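Local coordinates for 3-oxoacyl-[acyl-carrier-protein] synthase 2 (Rickettsia rickettsii, PDB 4JGA) that probably catalyses the decarboxylative condensation of malonyl-acyl carrier protein with a growing acyl chain, the elongating step of bacterial fatty acid synthesis, at residues A[314-317]-A[318-321]; A[339-342]-A[343-347]; A[302-305]-A[306-309]; A[195-198]-A[199-202]. All coordinates share one frame; numbering follows the deposited sequence.

Interaction 1. Residues A[314-317]-A[318-321]; sequences TITP and DMID. With NA (sodium ion), chain E.
Thr316 and Met319 close a tight turn through the bond from Met319 N to Thr316 O (3.0 Å), and the backbone angles of Pro317 and Asp318 between them are those of a type I beta turn. A second, weaker bond from Ile320 N to Pro317 O, 3.4 Å long, overlaps the first and carries the winding one residue further.

Three side chains of the turn brace it. Thr316 OG1 donates to Asp318 OD1 at a modelled distance of only 2.5 Å, so the exact length is doubtful. The bond bridges the turn because OG1 and Asp318 CG each lie between their own backbone N and carbonyl carbon (chi1 51° and 57°). Met319 runs back along the chain until SD faces the N-H of Thr316 almost head-on in a weak bond (175°, 3.6 Å). The bend at its last torsion then lays the methyl CE on Ile315 CG2, 3.6 Å away. Ile315 and Ile320 cross at about a right angle, touching through their CD1 methyls.

The turn and the residues just after it supply ligands to a sodium ion: Asp318 O (2.8 Å), Asp321 OD1 (2.6 Å) and two waters. Asp321 OD2 pairs with Lys411, which probably steadies the carboxylate. Lying between helix 300-312 and strand 322-324, the loop presses Ile315 against Met310 of that helix and Tyr414 of strand 414-421, while Pro317 and Ile320 pack on Phe345 of helix 331-345.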
loop_
_atom_site.group_PDB
_atom_site.type_symbol
_atom_site.label_atom_id
_atom_site.label_comp_id
_atom_site.label_asym_id
_atom_site.label_seq_id
_atom_site.Cartn_x
_atom_site.Cartn_y
_atom_site.Cartn_z
ATOM N N THR A 314 14.858 7.469 21.365
ATOM C CA THR A 314 15.441 7.683 22.671
ATOM C C THR A 314 15.935 9.136 22.839
ATOM O O THR A 314 17.001 9.385 23.361
ATOM C CB THR A 314 16.521 6.627 23.000
ATOM O OG1 THR A 314 17.619 6.772 22.105
ATOM C CG2 THR A 314 15.994 5.233 22.772
ATOM N N ILE A 315 15.114 10.095 22.416
ATOM C CA ILE A 315 15.349 11.494 22.738
ATOM C C ILE A 315 14.189 12.072 23.549
ATOM O O ILE A 315 13.108 11.456 23.660
ATOM C CB ILE A 315 15.544 12.347 21.472
ATOM C CG1 ILE A 315 14.248 12.429 20.649
ATOM C CG2 ILE A 315 16.666 11.789 20.621
ATOM C CD1 ILE A 315 14.324 13.478 19.558
ATOM N N THR A 316 14.417 13.274 24.079
ATOM C CA THR A 316 13.417 13.994 24.868
ATOM C C THR A 316 12.946 15.204 24.051
ATOM O O THR A 316 13.606 15.601 23.095
ATOM C CB THR A 316 13.996 14.414 26.219
ATOM O OG1 THR A 316 15.233 15.085 26.006
ATOM C CG2 THR A 316 14.257 13.182 27.131
ATOM N N PRO A 317 11.768 15.760 24.378
ATOM C CA PRO A 317 11.211 16.775 23.477
ATOM C C PRO A 317 11.993 18.099 23.396
ATOM O O PRO A 317 11.900 18.780 22.388
ATOM C CB PRO A 317 9.810 16.994 24.032
ATOM C CG PRO A 317 9.464 15.687 24.688
ATOM C CD PRO A 317 10.754 15.256 25.323
ATOM N N ASP A 318 12.768 18.431 24.420
ATOM C CA ASP A 318 13.661 19.596 24.377
ATOM C C ASP A 318 14.706 19.499 23.266
ATOM O O ASP A 318 15.249 20.507 22.840
ATOM C CB ASP A 318 14.386 19.750 25.711
ATOM C CG ASP A 318 15.160 18.495 26.079
ATOM O OD1 ASP A 318 14.522 17.448 26.243
ATOM O OD2 ASP A 318 16.399 18.539 26.149
ATOM N N MET A 319 14.975 18.287 22.782
ATOM C CA MET A 319 16.047 18.075 21.828
ATOM C C MET A 319 15.652 18.426 20.374
ATOM O O MET A 319 16.522 18.692 19.558
ATOM C CB MET A 319 16.573 16.637 21.923
ATOM C CG MET A 319 17.386 16.382 23.196
ATOM S SD MET A 319 17.718 14.636 23.481
ATOM C CE MET A 319 18.837 14.309 22.106
ATOM N N ILE A 320 14.361 18.378 20.044
ATOM C CA ILE A 320 13.887 18.746 18.712
ATOM C C ILE A 320 14.206 20.224 18.478
ATOM O O ILE A 320 13.983 21.057 19.361
ATOM C CB ILE A 320 12.378 18.530 18.588
ATOM C CG1 ILE A 320 12.049 17.036 18.685
ATOM C CG2 ILE A 320 11.828 19.106 17.299
ATOM C CD1 ILE A 320 12.648 16.205 17.580
ATOM N N ASP A 321 14.721 20.558 17.299
ATOM C CA ASP A 321 14.955 21.995 16.939
ATOM C C ASP A 321 13.917 22.564 15.970
ATOM O O ASP A 321 13.557 23.747 16.031
ATOM C CB ASP A 321 16.335 22.129 16.341
ATOM C CG ASP A 321 17.424 21.765 17.316
ATOM O OD1 ASP A 321 17.397 22.266 18.469
ATOM O OD2 ASP A 321 18.311 20.967 16.924
HETATM NA NA NA E . 16.486 22.024 20.853
HETATM O O HOH W 1 14.902 24.002 20.442
HETATM O O HOH W 2 16.598 22.947 23.644
#

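Interaction 2. Residues A[339-342]-A[343-347]; sequences AAVQ and KLFLE
Phe345 lays one ring edge against the preceding turn of its helix, where CD2 reaches Val341 CG1 at 4.0 Å, the two side chains meeting at a slant. The same edge faces the carbonyl of Val341, whose O lies in the plane of the ring, 3.3 Å from CD2. With CG beside the backbone N and anti to the carbonyl carbon (chi1 -71°), Phe345 brings its ring edge back to this oxygen. Val341 O also receives the N-H of Phe345 at 2.8 Å. That amide inclines as well toward Gln342 O, in a long and weak second bond.

The helix is the connection of a beta-alpha-beta unit in the thiolase-type fold, joining strand 322-324 to its parallel neighbour 353-355. Accordingly Val341 and Phe345 look inward and both rest on Ile323 of the first strand.

On another side of the helix, Gln342 O takes the stronger bond from Leu346 N (2.8 Å). Leu346 CB is drawn to 3.0 Å from the same oxygen, a close approach of two residues one turn apart. The extended side chain of Gln342 runs away from the turn, and its amide is satisfied at both ends by the backbone, OE1 by Asn399 N and NE2 by Glu397 O. Leu344, hydrogen-bonded through its N to Ala340 O (3.1 Å), shares with Ala340 the flank that meets Met306 of helix 300-312.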
loop_
_atom_site.group_PDB
_atom_site.type_symbol
_atom_site.label_atom_id
_atom_site.label_comp_id
_atom_site.label_asym_id
_atom_site.label_seq_id
_atom_site.Cartn_x
_atom_site.Cartn_y
_atom_site.Cartn_z
ATOM N N ALA A 339 -2.320 22.312 18.832
ATOM C CA ALA A 339 -2.559 22.037 20.258
ATOM C C ALA A 339 -1.772 20.801 20.671
ATOM O O ALA A 339 -1.144 20.808 21.741
ATOM C CB ALA A 339 -4.050 21.894 20.577
ATOM N N ALA A 340 -1.760 19.767 19.837
ATOM C CA ALA A 340 -0.939 18.578 20.146
ATOM C C ALA A 340 0.579 18.902 20.245
ATOM O O ALA A 340 1.253 18.476 21.165
ATOM C CB ALA A 340 -1.174 17.468 19.117
ATOM N N VAL A 341 1.087 19.674 19.285
ATOM C CA VAL A 341 2.469 20.146 19.316
ATOM C C VAL A 341 2.795 20.964 20.572
ATOM O O VAL A 341 3.773 20.699 21.273
ATOM C CB VAL A 341 2.800 20.929 18.027
ATOM C CG1 VAL A 341 4.114 21.682 18.176
ATOM C CG2 VAL A 341 2.842 19.965 16.845
ATOM N N GLN A 342 1.932 21.919 20.900
ATOM C CA GLN A 342 2.179 22.766 22.069
ATOM C C GLN A 342 2.108 21.974 23.397
ATOM O O GLN A 342 2.925 22.185 24.286
ATOM C CB GLN A 342 1.302 24.034 22.024
ATOM C CG GLN A 342 1.781 24.922 20.886
ATOM C CD GLN A 342 1.079 26.246 20.723
ATOM O OE1 GLN A 342 1.663 27.184 20.182
ATOM N NE2 GLN A 342 -0.175 26.331 21.145
ATOM N N LYS A 343 1.170 21.037 23.485
ATOM C CA LYS A 343 1.056 20.153 24.634
ATOM C C LYS A 343 2.365 19.428 24.842
ATOM O O LYS A 343 2.886 19.373 25.936
ATOM C CB LYS A 343 -0.051 19.113 24.393
ATOM C CG LYS A 343 -0.502 18.311 25.624
ATOM C CD LYS A 343 -1.932 18.733 25.965
ATOM C CE LYS A 343 -2.444 18.129 27.279
ATOM N NZ LYS A 343 -2.041 18.925 28.454
ATOM N N LEU A 344 2.905 18.880 23.760
ATOM C CA LEU A 344 4.120 18.084 23.841
ATOM C C LEU A 344 5.398 18.919 24.029
ATOM O O LEU A 344 6.328 18.479 24.745
ATOM C CB LEU A 344 4.228 17.266 22.555
ATOM C CG LEU A 344 5.061 16.017 22.483
ATOM C CD1 LEU A 344 4.839 15.072 23.655
ATOM C CD2 LEU A 344 4.698 15.340 21.153
ATOM N N PHE A 345 5.445 20.114 23.423
ATOM C CA PHE A 345 6.701 20.857 23.323
ATOM C C PHE A 345 6.792 22.166 24.074
ATOM O O PHE A 345 7.898 22.613 24.387
ATOM C CB PHE A 345 7.022 21.136 21.853
ATOM C CG PHE A 345 7.424 19.910 21.086
ATOM C CD1 PHE A 345 8.721 19.428 21.178
ATOM C CD2 PHE A 345 6.511 19.245 20.282
ATOM C CE1 PHE A 345 9.093 18.289 20.495
ATOM C CE2 PHE A 345 6.874 18.104 19.590
ATOM C CZ PHE A 345 8.169 17.629 19.680
ATOM N N LEU A 346 5.665 22.794 24.382
ATOM C CA LEU A 346 5.727 24.173 24.861
ATOM C C LEU A 346 6.539 24.357 26.180
ATOM O O LEU A 346 7.401 25.240 26.259
ATOM C CB LEU A 346 4.309 24.753 24.955
ATOM C CG LEU A 346 4.181 26.205 25.432
ATOM C CD1 LEU A 346 4.936 27.142 24.493
ATOM C CD2 LEU A 346 2.706 26.598 25.548
ATOM N N GLU A 347 6.288 23.497 27.174
ATOM C CA GLU A 347 6.962 23.591 28.480
ATOM C C GLU A 347 8.441 23.228 28.362
ATOM O O GLU A 347 9.276 23.919 28.909
ATOM C CB GLU A 347 6.268 22.719 29.568
#

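Interaction 3. Residues A[302-305]-A[306-309]; sequences AYRA and MRDA
Met306 N bonds to Ala302 O (3.2 Å). A bend at the last torsion of the Met306 side chain (chi3 -72°) swings the methyl back over the preceding turn, where CE lies 3.6 Å from Ala302 O.

Arg307 follows, its N bonded to Tyr303 O. Its CD passes Tyr303 CE1 obliquely, and a further bend turns the guanidinium back across Arg304, so that Arg304 CG sits over one of its faces, 3.6 Å from Arg307 NH2. The guanidinium planes of the two arginines are 69° apart, and Arg304 NE comes within 4.1 Å of Arg307 NH2. What makes this meeting of like charges tolerable is probably the company: water 4 accepts from both, weakly from Arg304 NE, and the carboxylate of Asp308 lies close by.

In Asp308, OD1 is gripped side-on by Arg307 NE (3.1 Å) and NH2 (2.9 Å), with OD1 close to the guanidinium plane, in a salt bridge between sequence neighbours. OD2 accepts a hydrogen bond from water 3, which in turn accepts from Arg304 NH2, so Arg304 is joined to the same acid through solvent. Arg304 also reaches across the dimer, where NH1 bonds to Ser175 O of the second subunit.

Ala309 ends the series with its N on Ala305 O (3.0 Å). The helix is wedged between other elements of the fold: Met306 faces helix 331-345 and strand 414-421, Ala305 and Ala309 lie on strand 425-432, and Arg304 and Asp308 touch Thr286 of strand 278-287.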
loop_
_atom_site.group_PDB
_atom_site.type_symbol
_atom_site.label_atom_id
_atom_site.label_comp_id
_atom_site.label_asym_id
_atom_site.label_seq_id
_atom_site.Cartn_x
_atom_site.Cartn_y
_atom_site.Cartn_z
ATOM N N ALA A 302 -2.255 11.968 16.628
ATOM C CA ALA A 302 -1.161 12.854 16.239
ATOM C C ALA A 302 -0.180 13.020 17.390
ATOM O O ALA A 302 1.020 12.873 17.179
ATOM C CB ALA A 302 -1.703 14.206 15.770
ATOM N N TYR A 303 -0.705 13.289 18.592
ATOM C CA TYR A 303 0.104 13.426 19.789
ATOM C C TYR A 303 0.927 12.180 20.042
ATOM O O TYR A 303 2.114 12.262 20.310
ATOM C CB TYR A 303 -0.789 13.720 21.012
ATOM C CG TYR A 303 -0.067 13.775 22.349
ATOM C CD1 TYR A 303 0.101 12.635 23.089
ATOM C CD2 TYR A 303 0.482 14.954 22.832
ATOM C CE1 TYR A 303 0.772 12.660 24.295
ATOM C CE2 TYR A 303 1.148 15.012 24.043
ATOM C CZ TYR A 303 1.302 13.845 24.762
ATOM O OH TYR A 303 1.941 13.813 25.982
ATOM N N ARG A 304 0.285 11.012 19.975
ATOM C CA ARG A 304 0.969 9.764 20.202
ATOM C C ARG A 304 2.038 9.481 19.147
ATOM O O ARG A 304 3.086 8.981 19.476
ATOM C CB ARG A 304 -0.028 8.606 20.264
ATOM C CG ARG A 304 -0.867 8.588 21.550
ATOM C CD ARG A 304 -2.025 7.604 21.441
ATOM N NE ARG A 304 -1.513 6.299 21.083
ATOM C CZ ARG A 304 -1.910 5.569 20.048
ATOM N NH1 ARG A 304 -2.960 5.908 19.298
ATOM N NH2 ARG A 304 -1.275 4.430 19.803
ATOM N N ALA A 305 1.757 9.749 17.880
ATOM C CA ALA A 305 2.755 9.507 16.843
ATOM C C ALA A 305 4.039 10.298 17.109
ATOM O O ALA A 305 5.137 9.760 17.001
ATOM C CB ALA A 305 2.208 9.847 15.483
ATOM N N MET A 306 3.884 11.577 17.447
ATOM C CA MET A 306 5.027 12.415 17.788
ATOM C C MET A 306 5.752 11.864 19.012
ATOM O O MET A 306 6.971 11.688 19.009
ATOM C CB MET A 306 4.598 13.868 18.043
ATOM C CG MET A 306 4.113 14.565 16.775
ATOM S SD MET A 306 3.741 16.307 17.054
ATOM C CE MET A 306 2.224 16.184 18.015
ATOM N N ARG A 307 4.980 11.581 20.044
ATOM C CA ARG A 307 5.541 11.108 21.284
ATOM C C ARG A 307 6.306 9.805 21.081
ATOM O O ARG A 307 7.429 9.656 21.568
ATOM C CB ARG A 307 4.438 10.902 22.318
ATOM C CG ARG A 307 4.947 10.519 23.700
ATOM C CD ARG A 307 3.858 9.828 24.509
ATOM N NE ARG A 307 3.350 8.679 23.740
ATOM C CZ ARG A 307 2.222 8.029 24.020
ATOM N NH1 ARG A 307 1.477 8.388 25.052
ATOM N NH2 ARG A 307 1.853 7.007 23.260
ATOM N N ASP A 308 5.689 8.868 20.383
ATOM C CA ASP A 308 6.324 7.576 20.119
ATOM C C ASP A 308 7.571 7.691 19.228
ATOM O O ASP A 308 8.503 6.937 19.377
ATOM C CB ASP A 308 5.339 6.638 19.433
ATOM C CG ASP A 308 4.163 6.245 20.344
ATOM O OD1 ASP A 308 4.116 6.634 21.542
ATOM O OD2 ASP A 308 3.294 5.549 19.793
ATOM N N ALA A 309 7.558 8.631 18.301
ATOM C CA ALA A 309 8.683 8.785 17.391
ATOM C C ALA A 309 9.922 9.180 18.185
ATOM O O ALA A 309 11.003 8.653 17.969
ATOM C CB ALA A 309 8.366 9.802 16.315
HETATM O O HOH W 3 1.229 4.554 21.452
HETATM O O HOH W 4 -0.541 5.728 23.900
#

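Interaction 4. Residues A[195-198]-A[199-202]; sequences AMRM and IKHG
Arg197 and Lys200 run side by side and point the same way, their ends coming to 4.2 Å between Arg197 NE and Lys200 NZ. Water 5 sits in the guanidinium plane and accepts from both, at 3.1 Å from Arg197 NE and 2.8 Å from Lys200 NZ, which should soften the repulsion. A salt bridge from Arg197 NH2 to Asp312 adds a neutralising charge.

His201 lines up with Arg197 too, its ring inclined 59° to the guanidinium. Because CG stays beside the backbone N (chi1 -61°), the ring turns back toward the preceding turn, with CD2 3.2 Å from Arg197 O. That oxygen also takes the N-H of His201 (3.0 Å). CG of the extended Lys200 chain stands over the centre of one imidazole face, 4.0 Å above its plane.

The three polar ends thus converge on one patch, and the second subunit meets it: Tyr203 OH of that subunit bonds to both His201 NE2 and Lys200 NZ, its ring takes a cation-pi contact from Arg197, and the two His201 rings stack on each other.

Gly202, at positive phi, closes the helix in a Schellman motif, its N on Ile199 O (3.0 Å) and Tyr203 N on Met198 O. Helix 187-200 itself packs on the sheet, with Ala195 and Ile199 on strands 206-213 and 257-265 and Met196 on Leu263 and Val280.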
loop_
_atom_site.group_PDB
_atom_site.type_symbol
_atom_site.label_atom_id
_atom_site.label_comp_id
_atom_site.label_asym_id
_atom_site.label_seq_id
_atom_site.Cartn_x
_atom_site.Cartn_y
_atom_site.Cartn_z
ATOM N N ALA A 195 10.589 1.527 5.444
ATOM C CA ALA A 195 11.872 1.232 4.825
ATOM C C ALA A 195 13.018 1.281 5.869
ATOM O O ALA A 195 13.941 0.452 5.851
ATOM C CB ALA A 195 12.122 2.199 3.701
ATOM N N MET A 196 12.952 2.232 6.791
ATOM C CA MET A 196 13.944 2.311 7.853
ATOM C C MET A 196 13.909 1.057 8.724
ATOM O O MET A 196 14.933 0.507 9.064
ATOM C CB MET A 196 13.729 3.562 8.684
ATOM C CG MET A 196 14.651 3.703 9.867
ATOM S SD MET A 196 13.931 2.911 11.310
ATOM C CE MET A 196 12.687 4.087 11.764
ATOM N N ARG A 197 12.706 0.618 9.071
ATOM C CA ARG A 197 12.524 -0.554 9.917
ATOM C C ARG A 197 13.084 -1.790 9.204
ATOM O O ARG A 197 13.691 -2.646 9.832
ATOM C CB ARG A 197 11.054 -0.750 10.250
ATOM C CG ARG A 197 10.477 0.297 11.210
ATOM C CD ARG A 197 10.805 0.006 12.643
ATOM N NE ARG A 197 10.498 1.067 13.604
ATOM C CZ ARG A 197 9.289 1.354 14.098
ATOM N NH1 ARG A 197 8.181 0.687 13.741
ATOM N NH2 ARG A 197 9.183 2.353 14.968
ATOM N N MET A 198 12.878 -1.862 7.902
ATOM C CA MET A 198 13.412 -2.965 7.121
ATOM C C MET A 198 14.955 -3.088 7.255
ATOM O O MET A 198 15.484 -4.194 7.426
ATOM C CB MET A 198 13.007 -2.787 5.680
ATOM C CG MET A 198 13.390 -3.923 4.768
ATOM S SD MET A 198 12.042 -5.102 4.588
ATOM C CE MET A 198 10.936 -4.011 3.660
ATOM N N ILE A 199 15.646 -1.948 7.190
ATOM C CA ILE A 199 17.083 -1.887 7.324
ATOM C C ILE A 199 17.479 -2.112 8.773
ATOM O O ILE A 199 18.382 -2.900 9.039
ATOM C CB ILE A 199 17.630 -0.553 6.809
ATOM C CG1 ILE A 199 17.359 -0.449 5.301
ATOM C CG2 ILE A 199 19.133 -0.463 7.054
ATOM C CD1 ILE A 199 17.695 0.885 4.673
ATOM N N LYS A 200 16.771 -1.472 9.693
ATOM C CA LYS A 200 17.038 -1.583 11.137
ATOM C C LYS A 200 17.103 -3.021 11.572
ATOM O O LYS A 200 17.983 -3.401 12.348
ATOM C CB LYS A 200 15.953 -0.881 11.941
ATOM C CG LYS A 200 16.110 -0.902 13.443
ATOM C CD LYS A 200 14.959 -0.127 14.090
ATOM C CE LYS A 200 15.017 -0.162 15.609
ATOM N NZ LYS A 200 13.739 0.391 16.145
ATOM N N HIS A 201 16.195 -3.835 11.054
ATOM C CA HIS A 201 16.093 -5.229 11.493
ATOM C C HIS A 201 16.790 -6.194 10.567
ATOM O O HIS A 201 16.644 -7.380 10.712
ATOM C CB HIS A 201 14.609 -5.583 11.742
ATOM C CG HIS A 201 13.985 -4.751 12.814
ATOM N ND1 HIS A 201 14.441 -4.773 14.112
ATOM C CD2 HIS A 201 13.016 -3.805 12.774
ATOM C CE1 HIS A 201 13.754 -3.914 14.841
ATOM N NE2 HIS A 201 12.898 -3.301 14.048
ATOM N N GLY A 202 17.548 -5.698 9.591
ATOM C CA GLY A 202 18.502 -6.552 8.878
ATOM C C GLY A 202 18.012 -7.197 7.589
ATOM O O GLY A 202 18.719 -7.995 6.994
HETATM O O HOH W 5 12.909 2.626 14.712
#

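How the interactions relate
Along the chain the order is interaction 4, 3, 1, 2. The last three form one cluster within the C-terminal ketoacyl synthase domain: helix 300-312 holds interaction 3, the loop after it interaction 1, and helix 331-345 interaction 2, with centres 11 to 13 Å apart. Interaction 2 touches both others, Leu344 CD2 lying 3.4 Å from Met306 CB and Phe345 CE1 3.7 Å from Ile320 CG1, so two helices and the loop between helix 300-312 and strand 322-324 share one apolar seam beside the mixed sheet. Interaction 4, in the N-terminal domain, is centred 20 Å from interaction 3. Both nevertheless reach the second subunit, so helices from both domains contribute to the dimer interface.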